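Local coordinates for cell division protein SepF (Methanobrevibacter smithii, PDB 7AL1) that probably tethers the cell-division protein FtsZ to the membrane in archaea, and this chain is its C-terminal domain, which probably binds FtsZ, at residues I17-I22 / L41-L46; E71-S76 / V91-K96; S36-L41 / I86-V91. One frame throughout, in Å; residues are numbered along the deposited sequence.

Contact 1: residues I17-I22 / L41-L46; sequences IRPKTI and LDLSFL
Ile-17 and Leu-41 are paired neighbours in the parallel strands 13-17 and 39-42. Helix 22-33 joins these strands, so the contact sits at one end of a beta-alpha-beta crossover. One backbone bond of this pairing runs from Asp-42 N to Ile-17 O, 2.9 Å. Beyond it both chains leave the sheet and turn into helices.

Side-chain polar bonds come next. Arg-18 lies alongside Asp-42 and points the same way. Its chain is extended as far as NE, with CG anti to the backbone N (chi1 -178°). This brings NE to Ser-44 OG at 3.2 Å, a hydrogen bond at the guanidinium edge and close to its plane. The salt bridge from Arg-18 NE to Asp-42 OD2 is long, 3.5 Å, and the two flat groups are well twisted against each other. The other carboxylate oxygen, Asp-42 OD1, accepts from Ser-44 N at 3.0 Å, from above the carboxylate plane. This Asx turn leads into helix 44-49. Asn-82 N also donates to OD1, so two backbone N-H groups hold the carboxylate.

Aliphatic carbons cover two flat groups here. Phe-45 CB sits over the centre of one guanidinium face, 3.6 Å from Arg-18 CZ. One face of the Phe-45 ring takes Lys-20 CG in a CH-pi contact, 11° off the ring normal. Apolar contact centres on Pro-19. Its CD touches Leu-41 CD1 at 3.6 Å, and its CG faces Leu-43 CD2 and Leu-46 CD1.

One water links the two backbones. It donates to Pro-19 O and Asp-42 O, both at 2.8 Å, and accepts from Leu-46 N.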
ATOM      1  N   ILE A  17       2.692  -3.555   8.777  1.00 17.85           N
ATOM      2  CA  ILE A  17       2.875  -3.502  10.231  0.55 18.74           C
ATOM      3  C   ILE A  17       1.711  -2.727  10.847  1.00 18.01           C
ATOM      4  O   ILE A  17       1.402  -1.634  10.355  1.00 19.01           O
ATOM      5  CB  ILE A  17       4.218  -2.799  10.542  0.55 18.02           C
ATOM      6  CG1 ILE A  17       5.420  -3.442   9.807  0.55 16.35           C
ATOM      7  CG2 ILE A  17       4.522  -2.813  12.029  0.55 18.63           C
ATOM      8  CD1 ILE A  17       6.794  -2.682   9.877  0.55 20.60           C
ATOM      9  N   ARG A  18       1.143  -3.241  11.937  1.00 18.68           N
ATOM     10  CA  ARG A  18       0.122  -2.589  12.757  1.00 17.74           C
ATOM     11  C   ARG A  18       0.739  -2.404  14.144  1.00 18.33           C
ATOM     12  O   ARG A  18       0.601  -3.279  15.025  1.00 19.28           O
ATOM     13  CB  ARG A  18      -1.157  -3.420  12.805  1.00 20.08           C
ATOM     14  CG  ARG A  18      -2.257  -2.792  13.593  1.00 20.19           C
ATOM     15  CD  ARG A  18      -3.544  -3.569  13.371  1.00 25.60           C
ATOM     16  NE  ARG A  18      -4.685  -2.987  14.049  1.00 32.06           N
ATOM     17  CZ  ARG A  18      -5.169  -3.413  15.211  1.00 37.75           C
ATOM     18  NH1 ARG A  18      -4.589  -4.425  15.853  1.00 35.74           N
ATOM     19  NH2 ARG A  18      -6.231  -2.810  15.735  1.00 38.04           N
ATOM     20  N   PRO A  19       1.448  -1.295  14.398  1.00 16.50           N
ATOM     21  CA  PRO A  19       2.201  -1.209  15.653  1.00 18.07           C
ATOM     22  C   PRO A  19       1.288  -1.159  16.864  1.00 18.84           C
ATOM     23  O   PRO A  19       0.211  -0.544  16.848  1.00 19.32           O
ATOM     24  CB  PRO A  19       2.991   0.105  15.531  1.00 21.03           C
ATOM     25  CG  PRO A  19       2.330   0.862  14.432  1.00 26.20           C
ATOM     26  CD  PRO A  19       1.757  -0.168  13.500  1.00 18.14           C
ATOM     27  N   LYS A  20       1.760  -1.768  17.955  1.00 18.39           N
ATOM     28  CA  LYS A  20       1.068  -1.718  19.237  1.00 18.41           C
ATOM     29  C   LYS A  20       1.867  -1.048  20.333  1.00 22.33           C
ATOM     30  O   LYS A  20       1.283  -0.715  21.377  1.00 25.39           O
ATOM     31  CB  LYS A  20       0.715  -3.135  19.707  1.00 23.38           C
ATOM     32  CG  LYS A  20      -0.227  -3.857  18.784  1.00 27.72           C
ATOM     33  CD  LYS A  20      -0.790  -5.092  19.462  1.00 33.90           C
ATOM     34  CE  LYS A  20      -1.670  -5.864  18.512  1.00 38.22           C
ATOM     35  NZ  LYS A  20      -2.224  -7.075  19.176  1.00 56.12           N
ATOM     36  N   THR A  21       3.163  -0.812  20.132  1.00 21.45           N
ATOM     37  CA  THR A  21       4.053  -0.266  21.143  1.00 24.36           C
ATOM     38  C   THR A  21       4.963   0.769  20.499  1.00 22.47           C
ATOM     39  O   THR A  21       5.078   0.843  19.268  1.00 20.82           O
ATOM     40  CB  THR A  21       4.935  -1.356  21.759  1.00 27.51           C
ATOM     41  OG1 THR A  21       5.820  -1.878  20.757  1.00 25.62           O
ATOM     42  CG2 THR A  21       4.088  -2.484  22.309  1.00 27.55           C
ATOM     43  N   ILE A  22       5.658   1.536  21.349  1.00 24.52           N
ATOM     44  CA  ILE A  22       6.665   2.474  20.851  1.00 24.14           C
ATOM     45  C   ILE A  22       7.789   1.725  20.139  1.00 23.96           C
ATOM     46  O   ILE A  22       8.325   2.180  19.115  1.00 22.35           O
ATOM     47  CB  ILE A  22       7.217   3.348  21.993  1.00 37.12           C
ATOM     48  CG1 ILE A  22       6.093   4.178  22.624  1.00 55.06           C
ATOM     49  CG2 ILE A  22       8.329   4.251  21.468  1.00 39.04           C
ATOM     50  CD1 ILE A  22       6.555   5.125  23.729  1.00 61.17           C
ATOM     51  N   LEU A  41       1.618   1.009   6.896  1.00 16.95           N
ATOM     52  CA  LEU A  41       1.492   1.150   8.328  1.00 17.55           C
ATOM     53  C   LEU A  41       0.013   1.285   8.661  1.00 16.82           C
ATOM     54  O   LEU A  41      -0.674   2.131   8.077  1.00 17.74           O
ATOM     55  CB  LEU A  41       2.213   2.470   8.687  1.00 20.73           C
ATOM     56  CG  LEU A  41       2.361   2.868  10.131  1.00 20.04           C
ATOM     57  CD1 LEU A  41       3.114   1.833  10.870  1.00 26.11           C
ATOM     58  CD2 LEU A  41       3.109   4.185  10.203  1.00 26.72           C
ATOM     59  N   ASP A  42      -0.477   0.494   9.620  1.00 15.78           N
ATOM     60  CA  ASP A  42      -1.845   0.601  10.112  1.00 15.96           C
ATOM     61  C   ASP A  42      -1.776   1.182  11.529  1.00 16.64           C
ATOM     62  O   ASP A  42      -1.352   0.492  12.456  1.00 17.25           O
ATOM     63  CB  ASP A  42      -2.562  -0.750  10.127  1.00 17.82           C
ATOM     64  CG  ASP A  42      -3.960  -0.660  10.653  1.00 20.94           C
ATOM     65  OD1 ASP A  42      -4.437   0.431  10.981  1.00 19.50           O
ATOM     66  OD2 ASP A  42      -4.627  -1.740  10.762  1.00 24.72           O
ATOM     67  N   LEU A  43      -2.158   2.449  11.695  1.00 16.11           N
ATOM     68  CA  LEU A  43      -2.086   3.136  12.975  1.00 16.86           C
ATOM     69  C   LEU A  43      -3.331   2.986  13.827  1.00 17.27           C
ATOM     70  O   LEU A  43      -3.447   3.648  14.867  1.00 17.77           O
ATOM     71  CB  LEU A  43      -1.814   4.633  12.750  1.00 19.30           C
ATOM     72  CG  LEU A  43      -0.404   4.932  12.237  1.00 18.72           C
ATOM     73  CD1 LEU A  43      -0.225   6.433  12.096  1.00 21.95           C
ATOM     74  CD2 LEU A  43       0.631   4.409  13.216  1.00 22.03           C
ATOM     75  N   SER A  44      -4.254   2.112  13.446  1.00 17.81           N
ATOM     76  CA  SER A  44      -5.545   2.068  14.122  1.00 19.06           C
ATOM     77  C   SER A  44      -5.439   1.595  15.564  1.00 18.88           C
ATOM     78  O   SER A  44      -6.229   2.031  16.403  1.00 20.55           O
ATOM     79  CB  SER A  44      -6.530   1.175  13.353  1.00 20.17           C
ATOM     80  OG  SER A  44      -6.067  -0.161  13.241  1.00 25.30           O
ATOM     81  N   PHE A  45      -4.526   0.672  15.869  1.00 17.80           N
ATOM     82  CA  PHE A  45      -4.444   0.236  17.255  1.00 19.23           C
ATOM     83  C   PHE A  45      -3.943   1.374  18.142  1.00 19.87           C
ATOM     84  O   PHE A  45      -4.503   1.629  19.220  1.00 19.76           O
ATOM     85  CB  PHE A  45      -3.528  -0.980  17.376  1.00 19.44           C
ATOM     86  CG  PHE A  45      -3.345  -1.458  18.798  1.00 19.63           C
ATOM     87  CD1 PHE A  45      -2.413  -0.896  19.639  1.00 21.87           C
ATOM     88  CD2 PHE A  45      -4.126  -2.487  19.290  1.00 24.01           C
ATOM     89  CE1 PHE A  45      -2.242  -1.364  20.935  1.00 23.83           C
ATOM     90  CE2 PHE A  45      -3.966  -2.940  20.583  1.00 25.37           C
ATOM     91  CZ  PHE A  45      -3.027  -2.375  21.406  1.00 28.15           C
ATOM     92  N   LEU A  46      -2.871   2.050  17.719  1.00 17.99           N
ATOM     93  CA  LEU A  46      -2.390   3.188  18.483  1.00 19.03           C
ATOM     94  C   LEU A  46      -3.474   4.252  18.610  1.00 20.01           C
ATOM     95  O   LEU A  46      -3.674   4.828  19.690  1.00 20.82           O
ATOM     96  CB  LEU A  46      -1.133   3.770  17.841  1.00 19.25           C
ATOM     97  CG  LEU A  46       0.077   2.851  17.734  1.00 18.31           C
ATOM     98  CD1 LEU A  46       1.282   3.602  17.155  1.00 21.20           C
ATOM     99  CD2 LEU A  46       0.455   2.232  19.066  1.00 22.28           C
TER
HETATM  100  O   HOH W   1      -1.580   0.766  15.215  1.00 16.84           O

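Contact 2: residues E71-S76 / V91-K96; sequences EALLLS and VSLVRK
Glu-71 reaches with its carboxylate to the backbone of Leu-93. OE1 accepts from Leu-93 N at 3.0 Å in an almost straight bond of 176°. The N-H arrives on the syn side of OE1, 16° out of the carboxylate plane. The Glu-71 chain is extended beyond CG and slides past the Leu-93 side chain in the opposite direction. OE1 also lies against Leu-93 CG, at 3.6 Å. A water bridges the second oxygen to the same residue, donating to Glu-71 OE2 and to Leu-93 O, each at 2.7 Å. The backbone N and O of Leu-93 are thus both served by one carboxylate, directly and through water.

Leu-93 carries the apolar half. Its CG is beside the backbone N (chi1 -58°), and its CD1 meets Leu-73 CB at 3.9 Å and Glu-71 CB at 4.1 Å. Leu-93 also packs on Ile-85 and Ala-87 of strand 81-87. Leu-73 CD1 has a loose contact with Arg-95 NH2.

Strand 92-95 is not a further strand of this chain's sheet. Its axis stays 8.6 Å from that of strand 71-76, too far for backbone pairing. Leu-73 packs on Leu-16 of the second subunit.

Between these two strands, a carboxylate bond and a water bridge hold the backbone, while the parallel ladder of strand 92-95 is made with the second subunit. Glu-71, probably ionised, thus ties the start of the C-terminal strand to the edge of its own sheet, while this strand extends the sheet of the partner.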
ATOM      1  N   GLU A  71       8.603   9.640   1.810  1.00 17.53           N
ATOM      2  CA  GLU A  71       7.239  10.064   1.523  1.00 21.27           C
ATOM      3  C   GLU A  71       6.279   9.331   2.452  1.00 19.62           C
ATOM      4  O   GLU A  71       6.563   8.225   2.888  1.00 19.92           O
ATOM      5  CB  GLU A  71       6.849   9.684   0.086  1.00 27.32           C
ATOM      6  CG  GLU A  71       7.629  10.348  -1.048  1.00 30.27           C
ATOM      7  CD  GLU A  71       7.080   9.959  -2.431  1.00 43.43           C
ATOM      8  OE1 GLU A  71       7.512   8.919  -2.977  1.00 30.91           O
ATOM      9  OE2 GLU A  71       6.211  10.685  -2.966  1.00 42.37           O
ATOM     10  N   ALA A  72       5.154   9.955   2.792  1.00 19.87           N
ATOM     11  CA  ALA A  72       4.146   9.290   3.614  1.00 18.85           C
ATOM     12  C   ALA A  72       2.793   9.721   3.101  1.00 21.38           C
ATOM     13  O   ALA A  72       2.458  10.906   3.206  1.00 24.50           O
ATOM     14  CB  ALA A  72       4.286   9.652   5.090  1.00 23.81           C
ATOM     15  N   LEU A  73       2.020   8.784   2.576  1.00 19.58           N
ATOM     16  CA  LEU A  73       0.774   9.059   1.879  1.00 20.98           C
ATOM     17  C   LEU A  73      -0.351   8.294   2.544  1.00 18.18           C
ATOM     18  O   LEU A  73      -0.275   7.064   2.687  1.00 17.26           O
ATOM     19  CB  LEU A  73       0.898   8.652   0.406  1.00 23.99           C
ATOM     20  CG  LEU A  73      -0.295   8.965  -0.481  1.00 23.86           C
ATOM     21  CD1 LEU A  73      -0.437  10.468  -0.695  1.00 27.63           C
ATOM     22  CD2 LEU A  73      -0.164   8.255  -1.820  1.00 29.63           C
ATOM     23  N   LEU A  74      -1.375   9.009   2.963  1.00 19.53           N
ATOM     24  CA  LEU A  74      -2.550   8.381   3.519  1.00 18.46           C
ATOM     25  C   LEU A  74      -3.225   7.534   2.440  1.00 21.81           C
ATOM     26  O   LEU A  74      -3.456   7.996   1.317  1.00 23.52           O
ATOM     27  CB  LEU A  74      -3.493   9.477   4.004  1.00 21.02           C
ATOM     28  CG  LEU A  74      -4.856   8.971   4.439  1.00 21.17           C
ATOM     29  CD1 LEU A  74      -4.772   8.051   5.620  1.00 22.38           C
ATOM     30  CD2 LEU A  74      -5.731  10.163   4.805  1.00 30.73           C
ATOM     31  N   LEU A  75      -3.563   6.295   2.783  1.00 18.35           N
ATOM     32  CA  LEU A  75      -4.300   5.422   1.871  1.00 19.26           C
ATOM     33  C   LEU A  75      -5.781   5.336   2.212  1.00 18.93           C
ATOM     34  O   LEU A  75      -6.623   5.551   1.327  1.00 21.19           O
ATOM     35  CB  LEU A  75      -3.681   4.018   1.878  1.00 17.66           C
ATOM     36  CG  LEU A  75      -2.252   3.898   1.409  1.00 17.44           C
ATOM     37  CD1 LEU A  75      -1.748   2.473   1.483  1.00 20.19           C
ATOM     38  CD2 LEU A  75      -2.103   4.442  -0.010  1.00 20.04           C
ATOM     39  N   SER A  76      -6.116   5.020   3.463  1.00 17.83           N
ATOM     40  CA  SER A  76      -7.513   4.829   3.870  1.00 19.09           C
ATOM     41  C   SER A  76      -7.591   4.867   5.396  1.00 20.81           C
ATOM     42  O   SER A  76      -6.891   4.128   6.076  1.00 21.59           O
ATOM     43  CB  SER A  76      -7.995   3.474   3.349  1.00 20.28           C
ATOM     44  OG  SER A  76      -9.330   3.195   3.768  1.00 29.46           O
ATOM     45  N   VAL A  91      12.369   4.802  -3.560  1.00 21.98           N
ATOM     46  CA  VAL A  91      11.146   4.163  -4.025  1.00 24.07           C
ATOM     47  C   VAL A  91      10.102   5.267  -4.145  1.00 24.00           C
ATOM     48  O   VAL A  91       9.547   5.716  -3.131  1.00 30.40           O
ATOM     49  CB  VAL A  91      10.653   3.055  -3.076  1.00 22.78           C
ATOM     50  CG1 VAL A  91       9.317   2.516  -3.572  1.00 26.29           C
ATOM     51  CG2 VAL A  91      11.697   1.953  -2.936  1.00 25.89           C
ATOM     52  N   SER A  92       9.802   5.683  -5.374  1.00 21.96           N
ATOM     53  CA  SER A  92       8.878   6.781  -5.601  1.00 20.03           C
ATOM     54  C   SER A  92       7.440   6.282  -5.678  1.00 19.76           C
ATOM     55  O   SER A  92       7.161   5.276  -6.339  1.00 21.65           O
ATOM     56  CB  SER A  92       9.179   7.448  -6.945  1.00 25.25           C
ATOM     57  OG  SER A  92      10.494   7.970  -6.991  1.00 31.87           O
ATOM     58  N   LEU A  93       6.528   6.991  -5.016  1.00 18.93           N
ATOM     59  CA  LEU A  93       5.099   6.807  -5.221  1.00 19.46           C
ATOM     60  C   LEU A  93       4.705   7.592  -6.456  1.00 18.40           C
ATOM     61  O   LEU A  93       5.125   8.732  -6.640  1.00 20.86           O
ATOM     62  CB  LEU A  93       4.338   7.338  -4.015  1.00 19.91           C
ATOM     63  CG  LEU A  93       4.726   6.688  -2.703  1.00 19.15           C
ATOM     64  CD1 LEU A  93       3.927   7.288  -1.584  1.00 21.60           C
ATOM     65  CD2 LEU A  93       4.502   5.186  -2.747  1.00 24.14           C
ATOM     66  N   VAL A  94       3.893   6.990  -7.312  1.00 18.43           N
ATOM     67  CA  VAL A  94       3.499   7.592  -8.574  1.00 18.75           C
ATOM     68  C   VAL A  94       2.018   7.377  -8.733  1.00 20.42           C
ATOM     69  O   VAL A  94       1.572   6.225  -8.748  1.00 20.46           O
ATOM     70  CB  VAL A  94       4.234   6.959  -9.768  1.00 19.31           C
ATOM     71  CG1 VAL A  94       3.726   7.559 -11.077  1.00 23.49           C
ATOM     72  CG2 VAL A  94       5.726   7.164  -9.629  1.00 20.59           C
ATOM     73  N   ARG A  95       1.243   8.445  -8.774  1.00 20.62           N
ATOM     74  CA  ARG A  95      -0.200   8.304  -8.869  1.00 22.10           C
ATOM     75  C   ARG A  95      -0.659   8.650 -10.273  1.00 21.67           C
ATOM     76  O   ARG A  95      -0.344   9.719 -10.801  1.00 27.59           O
ATOM     77  CB  ARG A  95      -0.938   9.156  -7.845  1.00 47.90           C
ATOM     78  CG  ARG A  95      -2.380   8.694  -7.696  1.00 47.94           C
ATOM     79  CD  ARG A  95      -2.976   9.169  -6.405  1.00 36.76           C
ATOM     80  NE  ARG A  95      -2.900  10.621  -6.352  1.00 31.08           N
ATOM     81  CZ  ARG A  95      -3.029  11.329  -5.241  1.00 32.77           C
ATOM     82  NH1 ARG A  95      -2.944  12.633  -5.309  1.00 28.24           N
ATOM     83  NH2 ARG A  95      -3.236  10.720  -4.080  1.00 29.65           N
ATOM     84  N   LYS A  96      -1.419   7.742 -10.864  1.00 23.38           N
ATOM     85  CA  LYS A  96      -1.968   7.921 -12.189  1.00 28.67           C
ATOM     86  C   LYS A  96      -3.442   8.257 -12.057  1.00 41.80           C
ATOM     87  O   LYS A  96      -4.010   8.954 -12.898  1.00 52.64           O
ATOM     88  CB  LYS A  96      -1.767   6.637 -12.988  1.00 31.86           C
ATOM     89  CG  LYS A  96      -0.345   6.452 -13.525  1.00 38.93           C
ATOM     90  CD  LYS A  96      -0.039   7.426 -14.657  1.00 45.36           C
ATOM     91  CE  LYS A  96       1.387   7.275 -15.186  1.00 54.35           C
ATOM     92  NZ  LYS A  96       2.420   7.679 -14.194  1.00 57.67           N
ATOM     93  OXT LYS A  96      -4.098   7.846 -11.098  1.00 42.44           O
TER
HETATM   94  O   HOH W   2       6.958  10.466  -5.561  1.00 26.88           O
HETATM   95  O   HOH W   3       9.965   8.027  -1.859  1.00 31.02           O

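Contact 3: residues S36-L41 / I86-V91; sequences SNPVIL and IAPKGV
Ile-86 N donates to Val-39 O at 2.8 Å, and Val-39 N returns a bond of 2.9 Å to Ile-86 O. Together the two N-H bonds make Val-39 and Ile-86 a hydrogen-bonded antiparallel pair. This pair joins the central strands 39-42 and 81-87 of the mixed beta sheet of the alpha/beta SepF domain. Pro-38 CA approaches Ile-86 O at 3.2 Å, a weak CA-H...O contact.

Val-39, Leu-41 and Ile-86 share the sheet face that helices 22-33 and 51-68 cover. Val-39 and Ile-86 both rest on Val-32, and Ile-86 reaches Ile-61 and Met-64. In one of its two conformers, Ile-86 sets CD1 against Leu-41 CD2 at 3.7 Å.

Past the ladder, prolines take over. Pro-38 CG lies 3.9 Å from Pro-88 CD, with the rings crossing at a slant. Pro-88 CG also lies against Ser-36 O. Val-91 adds a methyl: CG1, anti to the backbone N (chi1 175°), meets Pro-38 CG at 4.0 Å. Pro-38 and Val-91 both also pack on Ile-14 of the second subunit, so this corner belongs to the dimer interface as well.

A type II beta turn from Pro-88 to Val-91 brings Val-91 back to Pro-38. The turn is closed by a bond from Val-91 N to Pro-88 O. Gly-90 takes its third position with a positive phi of 108°. At the exposed end, one water spans the segments, 2.8 Å from Ser-36 OG and donating to Lys-89 O at 2.7 Å.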
ATOM      1  N   SER A  36      15.588   0.549   3.852  1.00 19.67           N
ATOM      2  CA  SER A  36      15.012   1.121   2.638  1.00 23.00           C
ATOM      3  C   SER A  36      13.850   0.284   2.124  1.00 21.52           C
ATOM      4  O   SER A  36      13.687   0.077   0.918  1.00 22.57           O
ATOM      5  CB  SER A  36      16.075   1.354   1.564  1.00 24.91           C
ATOM      6  OG  SER A  36      16.910   2.448   1.911  1.00 29.73           O
ATOM      7  N   ASN A  37      12.998  -0.172   3.045  1.00 19.55           N
ATOM      8  CA  ASN A  37      11.791  -0.898   2.676  1.00 18.88           C
ATOM      9  C   ASN A  37      10.574   0.001   2.851  1.00 16.62           C
ATOM     10  O   ASN A  37      10.435   0.625   3.914  1.00 18.52           O
ATOM     11  CB  ASN A  37      11.613  -2.114   3.568  1.00 19.67           C
ATOM     12  CG  ASN A  37      12.563  -3.219   3.251  1.00 22.57           C
ATOM     13  OD1 ASN A  37      13.024  -3.330   2.111  1.00 23.39           O
ATOM     14  ND2 ASN A  37      12.849  -4.056   4.236  1.00 23.29           N
ATOM     15  N   PRO A  38       9.695   0.126   1.869  1.00 15.70           N
ATOM     16  CA  PRO A  38       8.406   0.767   2.120  1.00 14.73           C
ATOM     17  C   PRO A  38       7.651   0.027   3.208  1.00 17.16           C
ATOM     18  O   PRO A  38       7.791  -1.192   3.381  1.00 15.86           O
ATOM     19  CB  PRO A  38       7.686   0.638   0.772  1.00 17.09           C
ATOM     20  CG  PRO A  38       8.764   0.390  -0.230  1.00 18.49           C
ATOM     21  CD  PRO A  38       9.819  -0.392   0.494  1.00 16.25           C
ATOM     22  N   VAL A  39       6.824   0.766   3.937  1.00 17.11           N
ATOM     23  CA  VAL A  39       6.001   0.200   4.995  1.00 16.34           C
ATOM     24  C   VAL A  39       4.570   0.645   4.781  1.00 16.01           C
ATOM     25  O   VAL A  39       4.293   1.844   4.644  1.00 16.96           O
ATOM     26  CB  VAL A  39       6.491   0.610   6.401  1.00 17.40           C
ATOM     27  CG1 VAL A  39       5.547   0.059   7.479  1.00 18.87           C
ATOM     28  CG2 VAL A  39       7.910   0.136   6.631  1.00 18.60           C
ATOM     29  N   ILE A  40       3.660  -0.306   4.713  1.00 16.50           N
ATOM     30  CA  ILE A  40       2.226  -0.017   4.794  1.00 16.06           C
ATOM     31  C   ILE A  40       1.855  -0.133   6.265  1.00 15.45           C
ATOM     32  O   ILE A  40       1.867  -1.228   6.836  1.00 16.29           O
ATOM     33  CB  ILE A  40       1.383  -0.929   3.897  1.00 17.83           C
ATOM     34  CG1 ILE A  40       1.767  -0.704   2.421  1.00 20.05           C
ATOM     35  CG2 ILE A  40      -0.082  -0.633   4.144  1.00 19.55           C
ATOM     36  CD1 ILE A  40       1.183  -1.726   1.453  1.00 25.09           C
ATOM     37  N   LEU A  41       1.618   1.009   6.896  1.00 16.95           N
ATOM     38  CA  LEU A  41       1.492   1.150   8.328  1.00 17.55           C
ATOM     39  C   LEU A  41       0.013   1.285   8.661  1.00 16.82           C
ATOM     40  O   LEU A  41      -0.674   2.131   8.077  1.00 17.74           O
ATOM     41  CB  LEU A  41       2.213   2.470   8.687  1.00 20.73           C
ATOM     42  CG  LEU A  41       2.361   2.868  10.131  1.00 20.04           C
ATOM     43  CD1 LEU A  41       3.114   1.833  10.870  1.00 26.11           C
ATOM     44  CD2 LEU A  41       3.109   4.185  10.203  1.00 26.72           C
ATOM     45  N   ILE A  86       4.533   4.549   3.814  0.62 17.02           N
ATOM     46  CA  ILE A  86       5.767   5.307   3.941  0.62 14.71           C
ATOM     47  C   ILE A  86       6.771   4.726   2.960  0.62 16.66           C
ATOM     48  O   ILE A  86       7.140   3.555   3.064  0.62 17.14           O
ATOM     49  CB  ILE A  86       6.324   5.243   5.373  0.62 17.27           C
ATOM     50  CG1 ILE A  86       5.298   5.778   6.363  0.62 16.52           C
ATOM     51  CG2 ILE A  86       7.649   6.005   5.459  0.62 17.10           C
ATOM     52  CD1 ILE A  86       5.614   5.404   7.771  0.62 19.63           C
ATOM     53  N   ALA A  87       7.253   5.545   2.038  1.00 17.67           N
ATOM     54  CA  ALA A  87       8.185   5.096   1.027  1.00 18.44           C
ATOM     55  C   ALA A  87       9.537   5.730   1.277  1.00 18.59           C
ATOM     56  O   ALA A  87       9.621   6.951   1.427  1.00 19.35           O
ATOM     57  CB  ALA A  87       7.684   5.499  -0.357  1.00 19.48           C
ATOM     58  N   PRO A  88      10.601   4.947   1.335  1.00 18.10           N
ATOM     59  CA  PRO A  88      11.934   5.519   1.514  1.00 18.53           C
ATOM     60  C   PRO A  88      12.380   6.268   0.273  1.00 19.00           C
ATOM     61  O   PRO A  88      11.942   5.986  -0.841  1.00 22.02           O
ATOM     62  CB  PRO A  88      12.812   4.283   1.719  1.00 21.17           C
ATOM     63  CG  PRO A  88      12.133   3.223   0.869  1.00 21.28           C
ATOM     64  CD  PRO A  88      10.654   3.487   1.105  1.00 20.71           C
ATOM     65  N   LYS A  89      13.276   7.225   0.468  1.00 21.08           N
ATOM     66  CA  LYS A  89      13.934   7.811  -0.691  1.00 24.71           C
ATOM     67  C   LYS A  89      14.520   6.691  -1.546  1.00 25.31           C
ATOM     68  O   LYS A  89      15.174   5.787  -1.029  1.00 24.20           O
ATOM     69  CB  LYS A  89      15.036   8.753  -0.224  1.00 33.40           C
ATOM     70  CG  LYS A  89      15.417   9.787  -1.275  1.00 48.88           C
ATOM     71  CD  LYS A  89      16.431  10.789  -0.746  1.00 59.90           C
ATOM     72  CE  LYS A  89      16.733  11.867  -1.777  1.00 62.72           C
ATOM     73  NZ  LYS A  89      17.611  12.928  -1.204  1.00 59.83           N
ATOM     74  N   GLY A  90      14.227   6.716  -2.845  1.00 25.73           N
ATOM     75  CA  GLY A  90      14.637   5.676  -3.758  1.00 25.69           C
ATOM     76  C   GLY A  90      13.516   4.776  -4.236  1.00 25.37           C
ATOM     77  O   GLY A  90      13.696   4.040  -5.216  1.00 28.51           O
ATOM     78  N   VAL A  91      12.369   4.802  -3.560  1.00 21.98           N
ATOM     79  CA  VAL A  91      11.146   4.163  -4.025  1.00 24.07           C
ATOM     80  C   VAL A  91      10.102   5.267  -4.145  1.00 24.00           C
ATOM     81  O   VAL A  91       9.547   5.716  -3.131  1.00 30.40           O
ATOM     82  CB  VAL A  91      10.653   3.055  -3.076  1.00 22.78           C
ATOM     83  CG1 VAL A  91       9.317   2.516  -3.572  1.00 26.29           C
ATOM     84  CG2 VAL A  91      11.697   1.953  -2.936  1.00 25.89           C
TER
HETATM   85  O   HOH W   4      16.367   5.075   1.254  1.00 29.56           O

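Overall arrangement
All three contacts belong to one mixed sheet and its extensions. Contacts 1 and 3 share Leu-41 and strand 39-42. Their centres are 16 Å apart, and they meet where Ile-17 N probably bonds to Ile-40 O. Contact 3 then leads to contact 2, centred 9 Å away. They share Val-91, and Glu-71 O probably accepts from Ala-87 N. Contacts 1 and 2 do not touch; their centres are 19 Å apart. Contact 1 meets the second subunit only through Ile-17, on Lys-96 there; contacts 2 and 3 meet it through more residues. At contact 2 strand 92-95 pairs with a strand of that subunit; contact 3 packs against it.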